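Local coordinates for protein Ufm1-specific protease (Caenorhabditis elegans, PDB 5EJJ) that cleaves the peptide bond at the C-terminal glycine of the ubiquitin-like modifier Ufm1 as a thiol protease, and is needed to bring certain odorant receptors to cilia, at residues 138-141 / 142-145; 270-273 / 274-278. One frame throughout, in Å; residues are numbered along the deposited sequence.

Interaction 1 comes first along the chain, at 138-141 / 142-145, where strand 127-139 of a five-stranded mixed sheet gives way through a tight turn to helix 144-156. Interaction 2, at 270-273 / 274-278, lies well inside helix 253-280, which follows strand 235-247, the outermost strand beside 127-139 in the same sheet. Their centres are 13 Å apart, and they touch lightly where Gln-145 O packs against Val-276 CG2 at 4.2 Å. One contact is an exposed turn, the other a mostly buried part of helix 253-280. The two helices pack on each other through Val-148 and Ala-152, so both contacts belong to one sheet-and-helix unit, away from the active-site residues.

Interaction 1: 138-141 / 142-145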
ATOM      1  N   SER A 138      25.451  20.289   0.962  1.00 46.91           N
ATOM      2  CA  SER A 138      26.009  21.294   1.849  1.00 41.69           C
ATOM      3  C   SER A 138      25.194  22.577   1.831  1.00 48.16           C
ATOM      4  O   SER A 138      24.948  23.157   0.769  1.00 47.78           O
ATOM      5  CB  SER A 138      27.459  21.562   1.491  1.00 42.58           C
ATOM      6  OG  SER A 138      28.298  20.693   2.225  1.00 50.41           O
ATOM      7  N   LEU A 139      24.771  23.005   3.020  1.00 49.38           N
ATOM      8  CA  LEU A 139      23.975  24.221   3.178  1.00 50.72           C
ATOM      9  C   LEU A 139      24.688  25.332   3.977  1.00 53.77           C
ATOM     10  O   LEU A 139      24.856  25.231   5.198  1.00 49.74           O
ATOM     11  CB  LEU A 139      22.637  23.877   3.827  1.00 51.31           C
ATOM     12  CG  LEU A 139      21.846  22.765   3.131  1.00 47.56           C
ATOM     13  CD1 LEU A 139      20.410  22.755   3.634  1.00 46.03           C
ATOM     14  CD2 LEU A 139      21.876  22.929   1.622  1.00 45.71           C
ATOM     15  N   ARG A 140      25.104  26.383   3.263  1.00 60.72           N
ATOM     16  CA  ARG A 140      25.714  27.586   3.850  1.00 53.67           C
ATOM     17  C   ARG A 140      24.851  28.179   4.952  1.00 57.91           C
ATOM     18  O   ARG A 140      23.645  28.357   4.758  1.00 58.50           O
ATOM     19  CB  ARG A 140      25.887  28.664   2.779  1.00 43.72           C
ATOM     20  CG  ARG A 140      27.074  28.486   1.895  1.00 37.74           C
ATOM     21  CD  ARG A 140      26.644  28.604   0.478  1.00 41.75           C
ATOM     22  NE  ARG A 140      26.827  29.940  -0.051  1.00 41.48           N
ATOM     23  CZ  ARG A 140      26.078  30.452  -1.021  1.00 47.47           C
ATOM     24  NH1 ARG A 140      25.077  29.739  -1.524  1.00 46.91           N
ATOM     25  NH2 ARG A 140      26.313  31.679  -1.480  1.00 48.02           N
ATOM     26  N   ALA A 141      25.471  28.519   6.083  1.00 58.34           N
ATOM     27  CA  ALA A 141      24.749  29.091   7.222  1.00 55.73           C
ATOM     28  C   ALA A 141      23.887  30.308   6.842  1.00 60.26           C
ATOM     29  O   ALA A 141      24.387  31.296   6.280  1.00 49.72           O
ATOM     30  CB  ALA A 141      25.708  29.440   8.333  1.00 57.20           C
ATOM     31  N   GLY A 142      22.586  30.203   7.133  1.00 62.46           N
ATOM     32  CA  GLY A 142      21.616  31.239   6.814  1.00 56.68           C
ATOM     33  C   GLY A 142      21.180  31.185   5.365  1.00 56.23           C
ATOM     34  O   GLY A 142      20.273  31.904   4.935  1.00 55.36           O
ATOM     35  N   ARG A 143      21.839  30.329   4.598  1.00 53.61           N
ATOM     36  CA  ARG A 143      21.519  30.188   3.193  1.00 54.26           C
ATOM     37  C   ARG A 143      21.029  28.783   2.891  1.00 58.15           C
ATOM     38  O   ARG A 143      21.094  28.326   1.746  1.00 58.82           O
ATOM     39  CB  ARG A 143      22.733  30.537   2.338  1.00 55.44           C
ATOM     40  CG  ARG A 143      22.916  32.029   2.135  1.00 55.35           C
ATOM     41  CD  ARG A 143      24.080  32.319   1.230  1.00 44.22           C
ATOM     42  NE  ARG A 143      24.125  33.719   0.845  1.00 41.03           N
ATOM     43  CZ  ARG A 143      23.716  34.169  -0.336  1.00 50.07           C
ATOM     44  NH1 ARG A 143      23.234  33.314  -1.236  1.00 50.08           N
ATOM     45  NH2 ARG A 143      23.793  35.467  -0.617  1.00 43.86           N
ATOM     46  N   GLU A 144      20.525  28.114   3.931  1.00 59.05           N
ATOM     47  CA  GLU A 144      20.045  26.733   3.839  1.00 54.81           C
ATOM     48  C   GLU A 144      18.989  26.550   2.744  1.00 52.73           C
ATOM     49  O   GLU A 144      19.029  25.586   1.967  1.00 51.28           O
ATOM     50  CB  GLU A 144      19.483  26.266   5.190  1.00 53.15           C
ATOM     51  CG  GLU A 144      20.516  26.018   6.283  1.00 53.14           C
ATOM     52  CD  GLU A 144      20.936  27.293   6.998  1.00 67.40           C
ATOM     53  OE1 GLU A 144      20.485  28.389   6.588  1.00 64.36           O
ATOM     54  OE2 GLU A 144      21.716  27.203   7.976  1.00 71.97           O
ATOM     55  N   GLN A 145      18.052  27.485   2.681  1.00 48.88           N
ATOM     56  CA  GLN A 145      16.978  27.402   1.711  1.00 44.88           C
ATOM     57  C   GLN A 145      17.435  27.417   0.255  1.00 43.75           C
ATOM     58  O   GLN A 145      17.003  26.604  -0.535  1.00 49.07           O
ATOM     59  CB  GLN A 145      15.965  28.514   1.962  1.00 51.26           C
ATOM     60  CG  GLN A 145      14.880  28.592   0.915  1.00 56.51           C
ATOM     61  CD  GLN A 145      13.597  29.199   1.446  1.00 56.30           C
ATOM     62  OE1 GLN A 145      12.594  29.274   0.724  1.00 56.50           O
ATOM     63  NE2 GLN A 145      13.613  29.628   2.715  1.00 47.14           N
TER
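Arg-140 O and Arg-143 N make the one backbone hydrogen bond of this turn, 2.7 Å long with an N-H...O angle of 145°. A second, weak bond runs from Gly-142 N to Glu-144 OE2 over 3.2 Å. The bend of the Glu-144 chain at chi2 (82°) turns the carboxylate back over the turn, where OE2 can accept this weak bond.

Residues 140 to 143 form a type II beta turn that joins strand 127-139 to helix 144-156, with Arg-143 at the N-cap. Glycine suits the third place of the turn: its phi is positive, and a CB there would clash with Ala-141 O. Replacing Glu-144 by an alanine would probably leave Gly-142 N without its carboxylate partner and strip Leu-139 CB of the methylene packed on it.

The apolar part of the contact rests on Leu-139, the buried last residue of the strand. Its CB lies 3.9 Å from Glu-144 CG and its CD1 4.0 Å from Glu-144 CB, while its side chain also packs on Val-148 of the helix.

On the solvent-exposed side two arginines lie together, a place that suits them because their long aliphatic stems can pack while the charged ends stay at the surface. The side chains run alongside each other in the same direction, and Arg-143 CD sits over the centre of the Arg-140 guanidinium face, 3.5 Å above it. The planes are 29° apart, and the like-charged Arg-140 NH2 and Arg-143 NH1 come within 3.5 Å. A salt bridge from Arg-140 NH1 to Asp-147 probably offsets part of this repulsion.

Interaction 2: 270-273 / 274-278; sequences NTMM and VTVNG
Thr-275 OG1 bonds to Thr-271 O at 2.8 Å, one turn back along the helix, and Thr-275 N reaches the same oxygen at 3.0 Å. The two donors approach from opposite faces of the carbonyl plane, so this oxygen is gripped twice. The hydroxyl can do so because OG1 stands beside the backbone N (chi1 -65°), which lets a polar side chain sit in a buried place with its hydrogen bond met by the main chain.

On another side of the helix, Met-272 and Val-276 lie side by side and point the same way. The methionine chain, bent at chi2 and chi3, brings CE forward to Val-276 CG2 at 3.6 Å; its flexible thioether suits it to follow a neighbour's branched surface. Val-274 CG2 instead lies against the carbonyl of Asn-270, one turn back.

These pairs follow from the i to i+4 backbone hydrogen bonding of an alpha helix, here the long helix 253-280. Val-276 N to Met-272 O is the straightest of these bonds, with an N-H...O angle of 174°, and Asn-277 N to Met-273 O follows at 3.1 Å.

Farther out, neighbouring elements set the side chains. Helix 144-156 packs on Met-272, Thr-275 and Val-276 through Val-148, while Phe-64 of helix 59-68 meets Asn-270 and Met-273. The Asn-270 amide is fixed from both ends, ND2 giving a hydrogen bond to Ser-67 and OD1 taking one from Gln-305 N. Thr-271 OG1 is held by Arg-267 O and the hydroxyl of Tyr-135.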
ATOM      1  N   ASN A 270      11.747  15.706  -3.953  1.00 14.81           N
ATOM      2  CA  ASN A 270      10.879  15.463  -2.820  1.00 11.34           C
ATOM      3  C   ASN A 270      11.585  15.742  -1.512  1.00 13.99           C
ATOM      4  O   ASN A 270      10.992  16.323  -0.618  1.00 15.06           O
ATOM      5  CB  ASN A 270      10.371  14.025  -2.825  1.00 12.47           C
ATOM      6  CG  ASN A 270       9.026  13.879  -2.117  1.00 13.66           C
ATOM      7  OD1 ASN A 270       8.957  13.595  -0.914  1.00 14.65           O
ATOM      8  ND2 ASN A 270       7.943  14.093  -2.865  1.00 12.79           N
ATOM      9  N   THR A 271      12.846  15.319  -1.402  1.00 16.18           N
ATOM     10  CA  THR A 271      13.674  15.552  -0.207  1.00 15.50           C
ATOM     11  C   THR A 271      13.912  17.037  -0.033  1.00 18.07           C
ATOM     12  O   THR A 271      13.853  17.575   1.071  1.00 18.17           O
ATOM     13  CB  THR A 271      15.054  14.901  -0.355  1.00 16.20           C
ATOM     14  OG1 THR A 271      14.908  13.479  -0.467  1.00 15.85           O
ATOM     15  CG2 THR A 271      15.947  15.241   0.842  1.00 19.28           C
ATOM     16  N   MET A 272      14.189  17.682  -1.159  1.00 19.43           N
ATOM     17  CA  MET A 272      14.399  19.111  -1.225  1.00 20.19           C
ATOM     18  C   MET A 272      13.179  19.820  -0.660  1.00 20.23           C
ATOM     19  O   MET A 272      13.285  20.634   0.258  1.00 22.37           O
ATOM     20  CB  MET A 272      14.630  19.510  -2.680  1.00 22.77           C
ATOM     21  CG  MET A 272      14.816  21.008  -2.925  1.00 36.59           C
ATOM     22  SD  MET A 272      13.481  21.851  -3.824  1.00 43.80           S
ATOM     23  CE  MET A 272      12.697  22.702  -2.460  1.00 27.31           C
ATOM     24  N   MET A 273      12.013  19.486  -1.192  1.00 17.07           N
ATOM     25  CA  MET A 273      10.790  20.145  -0.776  1.00 16.87           C
ATOM     26  C   MET A 273      10.422  19.928   0.705  1.00 19.53           C
ATOM     27  O   MET A 273       9.947  20.852   1.362  1.00 22.09           O
ATOM     28  CB  MET A 273       9.633  19.769  -1.696  1.00 14.86           C
ATOM     29  CG  MET A 273       9.659  20.470  -3.039  1.00 18.36           C
ATOM     30  SD  MET A 273       8.337  19.938  -4.171  1.00 21.46           S
ATOM     31  CE  MET A 273       9.317  19.308  -5.531  1.00 19.91           C
ATOM     32  N   VAL A 274      10.632  18.733   1.240  1.00 17.93           N
ATOM     33  CA  VAL A 274      10.247  18.485   2.624  1.00 20.23           C
ATOM     34  C   VAL A 274      11.198  19.240   3.522  1.00 22.62           C
ATOM     35  O   VAL A 274      10.801  19.832   4.518  1.00 25.46           O
ATOM     36  CB  VAL A 274      10.318  16.992   2.994  1.00 21.00           C
ATOM     37  CG1 VAL A 274       9.784  16.778   4.377  1.00 20.72           C
ATOM     38  CG2 VAL A 274       9.488  16.181   2.045  1.00 29.08           C
ATOM     39  N   THR A 275      12.469  19.213   3.154  1.00 25.34           N
ATOM     40  CA  THR A 275      13.509  19.899   3.906  1.00 25.65           C
ATOM     41  C   THR A 275      13.273  21.402   3.991  1.00 22.70           C
ATOM     42  O   THR A 275      13.233  21.953   5.082  1.00 22.66           O
ATOM     43  CB  THR A 275      14.878  19.628   3.290  1.00 22.22           C
ATOM     44  OG1 THR A 275      15.169  18.231   3.428  1.00 18.40           O
ATOM     45  CG2 THR A 275      15.932  20.435   4.003  1.00 26.73           C
ATOM     46  N   VAL A 276      13.120  22.049   2.838  1.00 21.50           N
ATOM     47  CA  VAL A 276      12.789  23.467   2.788  1.00 23.91           C
ATOM     48  C   VAL A 276      11.588  23.781   3.680  1.00 28.22           C
ATOM     49  O   VAL A 276      11.654  24.674   4.512  1.00 34.90           O
ATOM     50  CB  VAL A 276      12.521  23.959   1.339  1.00 22.43           C
ATOM     51  CG1 VAL A 276      11.693  25.236   1.338  1.00 25.85           C
ATOM     52  CG2 VAL A 276      13.823  24.184   0.606  1.00 23.34           C
ATOM     53  N   ASN A 277      10.501  23.036   3.509  1.00 27.05           N
ATOM     54  CA  ASN A 277       9.310  23.169   4.340  1.00 26.39           C
ATOM     55  C   ASN A 277       9.619  23.198   5.838  1.00 26.15           C
ATOM     56  O   ASN A 277       9.137  24.060   6.560  1.00 30.91           O
ATOM     57  CB  ASN A 277       8.345  22.015   4.039  1.00 30.87           C
ATOM     58  CG  ASN A 277       6.925  22.290   4.514  1.00 35.50           C
ATOM     59  OD1 ASN A 277       6.236  23.133   3.941  1.00 45.16           O
ATOM     60  ND2 ASN A 277       6.474  21.567   5.550  1.00 29.97           N
ATOM     61  N   GLY A 278      10.416  22.255   6.310  1.00 24.95           N
ATOM     62  CA  GLY A 278      10.768  22.217   7.721  1.00 32.16           C
ATOM     63  C   GLY A 278      11.664  23.374   8.155  1.00 35.05           C
ATOM     64  O   GLY A 278      11.659  23.783   9.313  1.00 36.48           O
TER